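Local coordinates for regulator of G-protein signaling 1 (Homo sapiens, PDB 2BV1) that speeds GTP hydrolysis by G protein alpha subunits, driving them into the inactive GDP-bound form and so damping signalling from G protein-coupled receptors, at residues 17-20 against 21-24; 63-66 against 67-70; 91-94 against 95-99; 134-137 against 138-142. All blocks are in the same frame, centred on the assembly; numbering follows the deposited sequence.

Interaction 1: 17-20 against 21-24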
loop_
_atom_site.group_PDB
_atom_site.type_symbol
_atom_site.label_atom_id
_atom_site.label_comp_id
_atom_site.label_asym_id
_atom_site.label_seq_id
_atom_site.Cartn_x
_atom_site.Cartn_y
_atom_site.Cartn_z
ATOM N N ALA A 17 -11.102 13.194 -15.775
ATOM C CA ALA A 17 -11.654 11.855 -16.021
ATOM C C ALA A 17 -10.851 10.832 -15.259
ATOM O O ALA A 17 -11.415 10.001 -14.552
ATOM C CB ALA A 17 -11.684 11.525 -17.493
ATOM N N GLU A 18 -9.517 10.916 -15.354
ATOM C CA GLU A 18 -8.660 9.940 -14.687
ATOM C C GLU A 18 -8.813 9.984 -13.188
ATOM O O GLU A 18 -8.930 8.949 -12.546
ATOM C CB GLU A 18 -7.170 10.160 -15.078
ATOM C CG GLU A 18 -6.185 9.255 -14.385
ATOM C CD GLU A 18 -6.519 7.767 -14.537
ATOM O OE1 GLU A 18 -6.987 7.356 -15.628
ATOM O OE2 GLU A 18 -6.278 7.004 -13.577
ATOM N N VAL A 19 -8.784 11.190 -12.633
ATOM C CA VAL A 19 -8.927 11.395 -11.221
ATOM C C VAL A 19 -10.338 10.921 -10.760
ATOM O O VAL A 19 -10.452 10.370 -9.682
ATOM C CB VAL A 19 -8.713 12.853 -10.862
ATOM C CG1 VAL A 19 -9.071 13.138 -9.374
ATOM C CG2 VAL A 19 -7.283 13.268 -11.209
ATOM N N MET A 20 -11.397 11.139 -11.567
ATOM C CA MET A 20 -12.734 10.526 -11.295
ATOM C C MET A 20 -12.672 8.987 -11.188
ATOM O O MET A 20 -13.285 8.400 -10.310
ATOM C CB MET A 20 -13.780 10.886 -12.384
ATOM C CG MET A 20 -14.175 12.331 -12.542
ATOM S SD MET A 20 -15.303 12.796 -13.959
ATOM C CE MET A 20 -16.199 11.242 -14.171
ATOM N N GLN A 21 -11.974 8.333 -12.111
ATOM C CA GLN A 21 -11.790 6.888 -12.107
ATOM C C GLN A 21 -11.208 6.262 -10.826
ATOM O O GLN A 21 -11.511 5.104 -10.494
ATOM C CB GLN A 21 -10.967 6.454 -13.324
ATOM C CG GLN A 21 -11.751 6.446 -14.646
ATOM C CD GLN A 21 -12.787 5.319 -14.735
ATOM O OE1 GLN A 21 -12.445 4.118 -14.785
ATOM N NE2 GLN A 21 -14.065 5.705 -14.776
ATOM N N TRP A 22 -10.388 7.028 -10.123
ATOM C CA TRP A 22 -9.809 6.612 -8.848
ATOM C C TRP A 22 -10.889 6.349 -7.783
ATOM O O TRP A 22 -10.628 5.611 -6.831
ATOM C CB TRP A 22 -8.876 7.676 -8.280
ATOM C CG TRP A 22 -7.698 8.064 -9.177
ATOM C CD1 TRP A 22 -7.267 7.428 -10.278
ATOM C CD2 TRP A 22 -6.808 9.164 -8.973
ATOM N NE1 TRP A 22 -6.162 8.051 -10.797
ATOM C CE2 TRP A 22 -5.863 9.133 -10.028
ATOM C CE3 TRP A 22 -6.711 10.160 -7.997
ATOM C CZ2 TRP A 22 -4.854 10.087 -10.169
ATOM C CZ3 TRP A 22 -5.656 11.109 -8.117
ATOM C CH2 TRP A 22 -4.777 11.076 -9.211
ATOM N N SER A 23 -12.046 7.024 -7.922
ATOM C CA SER A 23 -13.210 6.743 -7.070
ATOM C C SER A 23 -13.930 5.453 -7.431
ATOM O O SER A 23 -14.785 5.002 -6.685
ATOM C CB SER A 23 -14.183 7.928 -7.085
ATOM O OG SER A 23 -14.918 7.871 -8.266
ATOM N N GLN A 24 -13.583 4.808 -8.542
ATOM C CA GLN A 24 -14.212 3.550 -8.893
ATOM C C GLN A 24 -13.784 2.365 -7.979
ATOM O O GLN A 24 -14.617 1.557 -7.584
ATOM C CB GLN A 24 -14.017 3.236 -10.379
ATOM C CG GLN A 24 -14.773 4.270 -11.313
ATOM C CD GLN A 24 -16.290 3.976 -11.528
ATOM O OE1 GLN A 24 -17.159 4.297 -10.687
ATOM N NE2 GLN A 24 -16.607 3.419 -12.692
HETATM O O HOH W 1 -13.955 9.120 -15.235
#
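With CG opposite the backbone nitrogen (chi1 177°) and a bend at chi2, the side chain of Glu-18 comes up beside Trp-22, whose own CG stands opposite its carbonyl carbon (chi1 -59°) and lets the indole fold back along the preceding turn. The indole NE1 donates to Glu-18 OE2 at 3.0 Å, on the anti side of the carboxylate. The bond is bent, and the carboxylate and ring planes are 62° apart.

Val-19 meets the same indole from above. Its CA sits over the five-membered ring, 4.0 Å from the centroid, a CH-pi contact, while its CG2 branch touches CH2 of Trp-22 at 3.9 Å. One face of the ring is thus laid against the helix that precedes it, and Leu-139 of helix 134-142 also touches the indole.

Ser-23 turns back on Met-20. Its OG donates to Met-20 O at 2.7 Å, nearly in line with the C=O bond, and its backbone N gives the same oxygen a second bond from well above the carbonyl plane. Before it in the chain, Gln-21 N closes an i to i+4 bond on Ala-17 O, whereas the bonds of Trp-22 N are weak. The bonding passes from i to i+4 to i to i+3 near the end of helix 16-21, a common pattern where a helix runs out, here in the all-helical RGS fold.

Interaction 2: 63-66 against 67-70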
loop_
_atom_site.group_PDB
_atom_site.type_symbol
_atom_site.label_atom_id
_atom_site.label_comp_id
_atom_site.label_asym_id
_atom_site.label_seq_id
_atom_site.Cartn_x
_atom_site.Cartn_y
_atom_site.Cartn_z
ATOM N N LYS A 63 8.447 -9.001 -7.786
ATOM C CA LYS A 63 9.229 -8.957 -9.009
ATOM C C LYS A 63 10.745 -9.032 -8.693
ATOM O O LYS A 63 11.557 -8.660 -9.519
ATOM C CB LYS A 63 8.944 -7.669 -9.796
ATOM C CG LYS A 63 7.452 -7.225 -9.976
ATOM C CD LYS A 63 7.397 -5.676 -10.083
ATOM C CE LYS A 63 6.058 -5.112 -10.561
ATOM N NZ LYS A 63 5.526 -3.985 -9.683
ATOM N N THR A 64 11.125 -9.488 -7.496
ATOM C CA THR A 64 12.543 -9.518 -7.097
ATOM C C THR A 64 13.115 -10.883 -7.451
ATOM O O THR A 64 12.421 -11.919 -7.335
ATOM C CB THR A 64 12.730 -9.218 -5.559
ATOM O OG1 THR A 64 12.429 -7.846 -5.281
ATOM C CG2 THR A 64 14.174 -9.514 -5.064
ATOM N N GLU A 65 14.392 -10.877 -7.858
ATOM C CA GLU A 65 15.085 -12.083 -8.284
ATOM C C GLU A 65 15.219 -13.016 -7.107
ATOM O O GLU A 65 15.444 -12.578 -5.985
ATOM C CB GLU A 65 16.472 -11.761 -8.908
ATOM C CG GLU A 65 17.523 -11.222 -7.922
ATOM C CD GLU A 65 18.878 -10.902 -8.574
ATOM O OE1 GLU A 65 19.851 -11.641 -8.315
ATOM O OE2 GLU A 65 18.966 -9.915 -9.344
ATOM N N SER A 66 15.085 -14.302 -7.392
ATOM C CA SER A 66 15.033 -15.363 -6.393
ATOM C C SER A 66 16.125 -15.295 -5.302
ATOM O O SER A 66 15.822 -15.409 -4.117
ATOM C CB SER A 66 15.133 -16.701 -7.143
ATOM O OG SER A 66 15.142 -17.789 -6.268
ATOM N N ASP A 67 17.385 -15.135 -5.719
ATOM C CA ASP A 67 18.532 -14.961 -4.805
ATOM C C ASP A 67 18.406 -13.823 -3.769
ATOM O O ASP A 67 19.044 -13.886 -2.721
ATOM C CB ASP A 67 19.827 -14.710 -5.608
ATOM C CG ASP A 67 20.387 -15.970 -6.263
ATOM O OD1 ASP A 67 20.009 -17.095 -5.851
ATOM O OD2 ASP A 67 21.240 -15.831 -7.176
ATOM N N LEU A 68 17.638 -12.775 -4.062
ATOM C CA LEU A 68 17.549 -11.638 -3.141
ATOM C C LEU A 68 16.265 -11.610 -2.309
ATOM O O LEU A 68 16.006 -10.639 -1.594
ATOM C CB LEU A 68 17.700 -10.336 -3.907
ATOM C CG LEU A 68 19.048 -10.152 -4.611
ATOM C CD1 LEU A 68 19.143 -8.775 -5.246
ATOM C CD2 LEU A 68 20.222 -10.417 -3.654
ATOM N N LEU A 69 15.472 -12.678 -2.404
ATOM C CA LEU A 69 14.231 -12.760 -1.633
ATOM C C LEU A 69 14.521 -12.895 -0.129
ATOM O O LEU A 69 13.916 -12.185 0.669
ATOM C CB LEU A 69 13.324 -13.888 -2.155
ATOM C CG LEU A 69 12.788 -13.720 -3.588
ATOM C CD1 LEU A 69 11.800 -14.849 -3.907
ATOM C CD2 LEU A 69 12.112 -12.399 -3.826
ATOM N N PRO A 70 15.474 -13.760 0.270
ATOM C CA PRO A 70 15.708 -13.783 1.724
ATOM C C PRO A 70 15.987 -12.380 2.316
ATOM O O PRO A 70 15.342 -11.987 3.308
ATOM C CB PRO A 70 16.882 -14.735 1.875
ATOM C CG PRO A 70 16.828 -15.597 0.633
ATOM C CD PRO A 70 16.329 -14.715 -0.452
#
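Thr-64 and Leu-69 run antiparallel alongside one another, the CD2 branch of the leucine lying against CB of the threonine at 3.7 Å and close to its carbonyl oxygen. CG2 of Thr-64 touches the same CD2 of Leu-69 and also meets CB of Leu-68 at 3.8 Å, where the two side chains are set roughly perpendicular. The methyl is available for both leucines because it stands opposite the backbone nitrogen of Thr-64, while OG1 (chi1 -70°) is turned beside that nitrogen and bonds to Asp-60 O in the last turn of helix 50-62.

Glu-65 lies obliquely across Leu-68. The contact is made by the aliphatic part of the acid, CG of Glu-65 to CG of Leu-68 at 3.8 Å, with the carboxylate carbon also near the leucine branch.

The backbone winds into a tight turn. Leu-68 N donates to Glu-65 O at 2.9 Å, and Leu-69 N donates to Ser-66 O at 3.2 Å, both i to i+3 bonds. This 3-10 turn leads to Leu-68 at the N-cap of helix 69-81, completing the link from helix 50-62 within the RGS domain. An alanine in place of Leu-69 would remove the CD2 branch and probably leave CB and the methyl of Thr-64 with less to pack on, opening a gap beside the turn.

Glu-65 OE1 and Asp-67 OD2 stand 4.6 Å apart, a pair of like charges that is likely to be mildly unfavourable; cohesion in this exposed turn appears to rest on backbone bonds and aliphatic contacts.

Interaction 3: 91-94 against 95-99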
loop_
_atom_site.group_PDB
_atom_site.type_symbol
_atom_site.label_atom_id
_atom_site.label_comp_id
_atom_site.label_asym_id
_atom_site.label_seq_id
_atom_site.Cartn_x
_atom_site.Cartn_y
_atom_site.Cartn_z
ATOM N N ILE A 91 -1.827 -5.725 11.022
ATOM C CA ILE A 91 -2.351 -7.055 10.700
ATOM C C ILE A 91 -2.599 -7.694 12.029
ATOM O O ILE A 91 -2.092 -7.217 13.045
ATOM C CB ILE A 91 -1.412 -7.914 9.840
ATOM C CG1 ILE A 91 -0.052 -8.124 10.538
ATOM C CG2 ILE A 91 -1.253 -7.278 8.486
ATOM C CD1 ILE A 91 1.024 -8.788 9.615
ATOM N N ASP A 92 -3.427 -8.735 12.021
ATOM C CA ASP A 92 -3.737 -9.469 13.221
ATOM C C ASP A 92 -2.537 -10.355 13.576
ATOM O O ASP A 92 -1.703 -10.707 12.727
ATOM C CB ASP A 92 -4.988 -10.335 12.999
ATOM C CG ASP A 92 -4.756 -11.377 11.914
ATOM O OD1 ASP A 92 -4.774 -11.023 10.714
ATOM O OD2 ASP A 92 -4.474 -12.516 12.272
ATOM N N PHE A 93 -2.503 -10.726 14.838
ATOM C CA PHE A 93 -1.509 -11.590 15.427
ATOM C C PHE A 93 -1.192 -12.886 14.667
ATOM O O PHE A 93 -0.015 -13.240 14.557
ATOM C CB PHE A 93 -1.941 -11.911 16.860
ATOM C CG PHE A 93 -1.053 -12.837 17.558
ATOM C CD1 PHE A 93 0.143 -12.396 18.077
ATOM C CD2 PHE A 93 -1.408 -14.173 17.723
ATOM C CE1 PHE A 93 0.988 -13.281 18.736
ATOM C CE2 PHE A 93 -0.574 -15.055 18.368
ATOM C CZ PHE A 93 0.623 -14.609 18.888
ATOM N N ARG A 94 -2.224 -13.575 14.160
ATOM C CA ARG A 94 -2.031 -14.877 13.491
ATOM C C ARG A 94 -1.401 -14.686 12.124
ATOM O O ARG A 94 -0.528 -15.452 11.736
ATOM C CB ARG A 94 -3.336 -15.713 13.379
ATOM C CG ARG A 94 -3.695 -16.400 14.678
ATOM C CD ARG A 94 -5.001 -17.202 14.591
ATOM N NE ARG A 94 -5.446 -17.629 15.917
ATOM C CZ ARG A 94 -6.704 -17.984 16.201
ATOM N NH1 ARG A 94 -7.643 -17.957 15.256
ATOM N NH2 ARG A 94 -7.019 -18.315 17.441
ATOM N N THR A 95 -1.830 -13.667 11.406
ATOM C CA THR A 95 -1.202 -13.327 10.130
ATOM C C THR A 95 0.279 -12.915 10.310
ATOM O O THR A 95 1.169 -13.350 9.548
ATOM C CB THR A 95 -1.969 -12.241 9.450
ATOM O OG1 THR A 95 -3.295 -12.704 9.259
ATOM C CG2 THR A 95 -1.345 -11.867 8.092
ATOM N N ARG A 96 0.529 -12.135 11.363
ATOM C CA ARG A 96 1.893 -11.747 11.730
ATOM C C ARG A 96 2.766 -12.960 12.027
ATOM O O ARG A 96 3.836 -13.093 11.445
ATOM C CB ARG A 96 1.878 -10.770 12.911
ATOM C CG ARG A 96 3.156 -9.957 13.080
ATOM C CD ARG A 96 3.080 -8.956 14.238
ATOM N NE ARG A 96 1.793 -8.239 14.286
ATOM C CZ ARG A 96 0.848 -8.409 15.230
ATOM N NH1 ARG A 96 0.991 -9.262 16.249
ATOM N NH2 ARG A 96 -0.268 -7.701 15.163
ATOM N N GLU A 97 2.298 -13.857 12.909
ATOM C CA GLU A 97 3.034 -15.064 13.259
ATOM C C GLU A 97 3.320 -15.962 12.048
ATOM O O GLU A 97 4.453 -16.484 11.901
ATOM C CB GLU A 97 2.293 -15.876 14.348
ATOM C CG GLU A 97 2.115 -15.126 15.678
ATOM C CD GLU A 97 3.085 -15.553 16.779
ATOM O OE1 GLU A 97 3.220 -16.777 17.071
ATOM O OE2 GLU A 97 3.685 -14.632 17.388
ATOM N N SER A 98 2.324 -16.175 11.193
ATOM C CA SER A 98 2.579 -16.976 9.986
ATOM C C SER A 98 3.537 -16.292 8.984
ATOM O O SER A 98 4.357 -16.976 8.361
ATOM C CB SER A 98 1.297 -17.442 9.293
ATOM O OG SER A 98 0.555 -16.370 8.827
ATOM N N THR A 99 3.444 -14.970 8.845
ATOM C CA THR A 99 4.367 -14.219 7.981
ATOM C C THR A 99 5.828 -14.378 8.502
ATOM O O THR A 99 6.753 -14.650 7.725
ATOM C CB THR A 99 3.962 -12.743 7.879
ATOM O OG1 THR A 99 2.662 -12.621 7.277
ATOM C CG2 THR A 99 4.981 -11.891 7.023
#
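Hydrogen bonds dominate between Asp-92 and Thr-95. The threonine OG1 donates to Asp-92 OD1 at 2.7 Å, on the syn side of the carboxylate, while Thr-95 N reaches OD2 at 3.0 Å from above the carboxylate plane. A weak bond from Arg-94 N to OD2 adds a further donor. The acid can turn back in this way because its CG sits between backbone nitrogen and carbonyl carbon (chi1 63°). The backbone takes over with Arg-96 N on Asp-92 O and Glu-97 N on Phe-93 O, both i to i+4 bonds.

Contacts of flat groups come next. CG of Glu-97 lies over a face of the Phe-93 ring, 3.7 Å from the centroid, a CH-pi contact offset toward the rim; the carboxylate beyond it is stacked on the ring, the two planes only 22° apart. Arg-96 NH1 instead comes to the edge of that ring, near CD1 at 3.7 Å.

Arg-96 also has an apolar and a polar contact with Ile-91. CD1 of the isoleucine packs on its CB at 3.9 Å, and NH2 donates weakly to Ile-91 O at 2.8 Å. A leucine in place of Arg-96 would remove the guanidinium and is likely to leave Ile-91 O without this donor and the edge of the Phe-93 ring without its neighbour.

Ile-91 also packs on Val-117 and Ile-118 of helix 112-131. The whole is a classic N-cap, in which Asp-92 starts helix 93-103 of the RGS domain.

Interaction 4: 134-137 against 138-142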
loop_
_atom_site.group_PDB
_atom_site.type_symbol
_atom_site.label_atom_id
_atom_site.label_comp_id
_atom_site.label_asym_id
_atom_site.label_seq_id
_atom_site.Cartn_x
_atom_site.Cartn_y
_atom_site.Cartn_z
ATOM N N ASP A 134 -10.082 17.065 0.991
ATOM C CA ASP A 134 -9.778 18.244 0.206
ATOM C C ASP A 134 -8.767 17.946 -0.870
ATOM O O ASP A 134 -8.936 18.421 -1.974
ATOM C CB ASP A 134 -9.283 19.375 1.099
ATOM C CG ASP A 134 -10.424 20.094 1.796
ATOM O OD1 ASP A 134 -11.616 19.811 1.475
ATOM O OD2 ASP A 134 -10.129 20.935 2.660
ATOM N N ILE A 135 -7.770 17.115 -0.540
ATOM C CA ILE A 135 -6.727 16.728 -1.456
ATOM C C ILE A 135 -7.365 16.226 -2.731
ATOM O O ILE A 135 -7.138 16.797 -3.806
ATOM C CB ILE A 135 -5.740 15.635 -0.833
ATOM C CG1 ILE A 135 -4.739 16.332 0.076
ATOM C CG2 ILE A 135 -4.926 14.956 -1.947
ATOM C CD1 ILE A 135 -3.583 15.436 0.618
ATOM N N TYR A 136 -8.172 15.167 -2.600
ATOM C CA TYR A 136 -8.853 14.568 -3.731
ATOM C C TYR A 136 -9.844 15.516 -4.428
ATOM O O TYR A 136 -9.769 15.709 -5.628
ATOM C CB TYR A 136 -9.526 13.251 -3.314
ATOM C CG TYR A 136 -10.206 12.564 -4.471
ATOM C CD1 TYR A 136 -9.466 11.916 -5.456
ATOM C CD2 TYR A 136 -11.593 12.594 -4.596
ATOM C CE1 TYR A 136 -10.100 11.334 -6.542
ATOM C CE2 TYR A 136 -12.220 12.023 -5.656
ATOM C CZ TYR A 136 -11.485 11.377 -6.621
ATOM O OH TYR A 136 -12.098 10.804 -7.686
ATOM N N LEU A 137 -10.758 16.109 -3.663
ATOM C CA LEU A 137 -11.860 16.874 -4.245
ATOM C C LEU A 137 -11.383 18.178 -4.896
ATOM O O LEU A 137 -11.844 18.508 -5.989
ATOM C CB LEU A 137 -12.951 17.100 -3.191
ATOM C CG LEU A 137 -13.669 15.808 -2.739
ATOM C CD1 LEU A 137 -14.555 15.996 -1.558
ATOM C CD2 LEU A 137 -14.454 15.236 -3.888
ATOM N N ASN A 138 -10.419 18.870 -4.277
ATOM C CA ASN A 138 -9.742 20.025 -4.936
ATOM C C ASN A 138 -9.085 19.637 -6.234
ATOM O O ASN A 138 -9.314 20.278 -7.250
ATOM C CB ASN A 138 -8.726 20.740 -3.992
ATOM C CG ASN A 138 -9.423 21.504 -2.819
ATOM O OD1 ASN A 138 -10.615 21.745 -2.867
ATOM N ND2 ASN A 138 -8.666 21.860 -1.789
ATOM N N LEU A 139 -8.276 18.577 -6.217
ATOM C CA LEU A 139 -7.590 18.125 -7.430
ATOM C C LEU A 139 -8.603 17.894 -8.545
ATOM O O LEU A 139 -8.469 18.409 -9.644
ATOM C CB LEU A 139 -6.795 16.845 -7.177
ATOM C CG LEU A 139 -5.925 16.325 -8.315
ATOM C CD1 LEU A 139 -4.736 17.339 -8.638
ATOM C CD2 LEU A 139 -5.384 14.935 -8.075
ATOM N N LEU A 140 -9.640 17.128 -8.217
ATOM C CA LEU A 140 -10.694 16.769 -9.164
ATOM C C LEU A 140 -11.383 17.992 -9.769
ATOM O O LEU A 140 -11.461 18.119 -10.991
ATOM C CB LEU A 140 -11.716 15.865 -8.454
ATOM C CG LEU A 140 -12.933 15.394 -9.223
ATOM C CD1 LEU A 140 -12.562 14.764 -10.584
ATOM C CD2 LEU A 140 -13.765 14.434 -8.370
ATOM N N ASN A 141 -11.851 18.893 -8.910
ATOM C CA ASN A 141 -12.660 20.019 -9.350
ATOM C C ASN A 141 -11.863 21.080 -10.092
ATOM O O ASN A 141 -12.301 21.586 -11.122
ATOM C CB ASN A 141 -13.424 20.599 -8.155
ATOM C CG ASN A 141 -14.678 19.762 -7.837
ATOM O OD1 ASN A 141 -15.743 19.984 -8.433
ATOM N ND2 ASN A 141 -14.536 18.768 -6.963
ATOM N N ASP A 142 -10.670 21.375 -9.593
ATOM C CA ASP A 142 -9.827 22.416 -10.189
ATOM C C ASP A 142 -9.263 22.006 -11.560
ATOM O O ASP A 142 -8.811 22.861 -12.329
ATOM C CB ASP A 142 -8.733 22.812 -9.189
ATOM C CG ASP A 142 -9.308 23.440 -7.913
ATOM O OD1 ASP A 142 -10.526 23.726 -7.901
ATOM O OD2 ASP A 142 -8.575 23.662 -6.916
HETATM O O HOH W 2 -10.129 23.245 0.618
#
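Helix 134-142, the last helix of the chain, carries this contact through its regular i to i+4 ladder, and Tyr-136 and Leu-140 fall on the same side of it. Their side chains run side by side, with CD2 of the leucine at 3.9 Å from CE2 of the tyrosine. The four-residue spacing puts them on one flank, and the shared first torsion, CG opposite the backbone nitrogen (chi1 -178° for the tyrosine), points them the same way. The phenol OH goes on to bond Val-19 O, and Leu-140 touches Val-19 and Met-20, so this side of the helix is turned to helix 16-21.

Asn-141 folds its side chain back on Leu-137. Its ND2 donates to Leu-137 O at 2.9 Å in a nearly straight bond (167°), with the oxygen lying in the amide plane. The backbone N of Asn-141 gives the same oxygen a second bond, also 2.9 Å, and the two donors arrive from opposite faces of the carbonyl.

At the start of the helix, Asn-138 N bonds Asp-134 O at 2.8 Å. Farther out a water joins the side chains: it accepts from Asn-138 ND2 at 3.1 Å and donates weakly to Asp-134 OD2.

The side facing helix 16-21 thus combines apolar packing with one phenol-to-carbonyl bond, while Asn-141 and Asn-138 hold polar contacts on the exposed side. There the second donor on Leu-137 O probably adds to the backbone bonding; the water bridge, weak on its aspartate side, adds less.

How the interactions relate
Interactions 1 and 4 belong together although the chain separates them widely: their centres lie about 11 Å apart, and they touch, holding helices 16-21 and 134-142 together. Interaction 1 is partly buried, with an indole laid on its own helix; the other three are surface contacts, and in interaction 4 polar side chains turn outward while the tyrosine faces inward. Interactions 2 and 3 lie across the chain's centre from interaction 1, at the starts of successive helices 69-81 and 93-103, their nearest atoms about 10 Å apart and not touching. Of these two helix starts, 91-99 has a side-chain cap, whereas 63-70 relies on a 3-10 turn and aliphatic contacts.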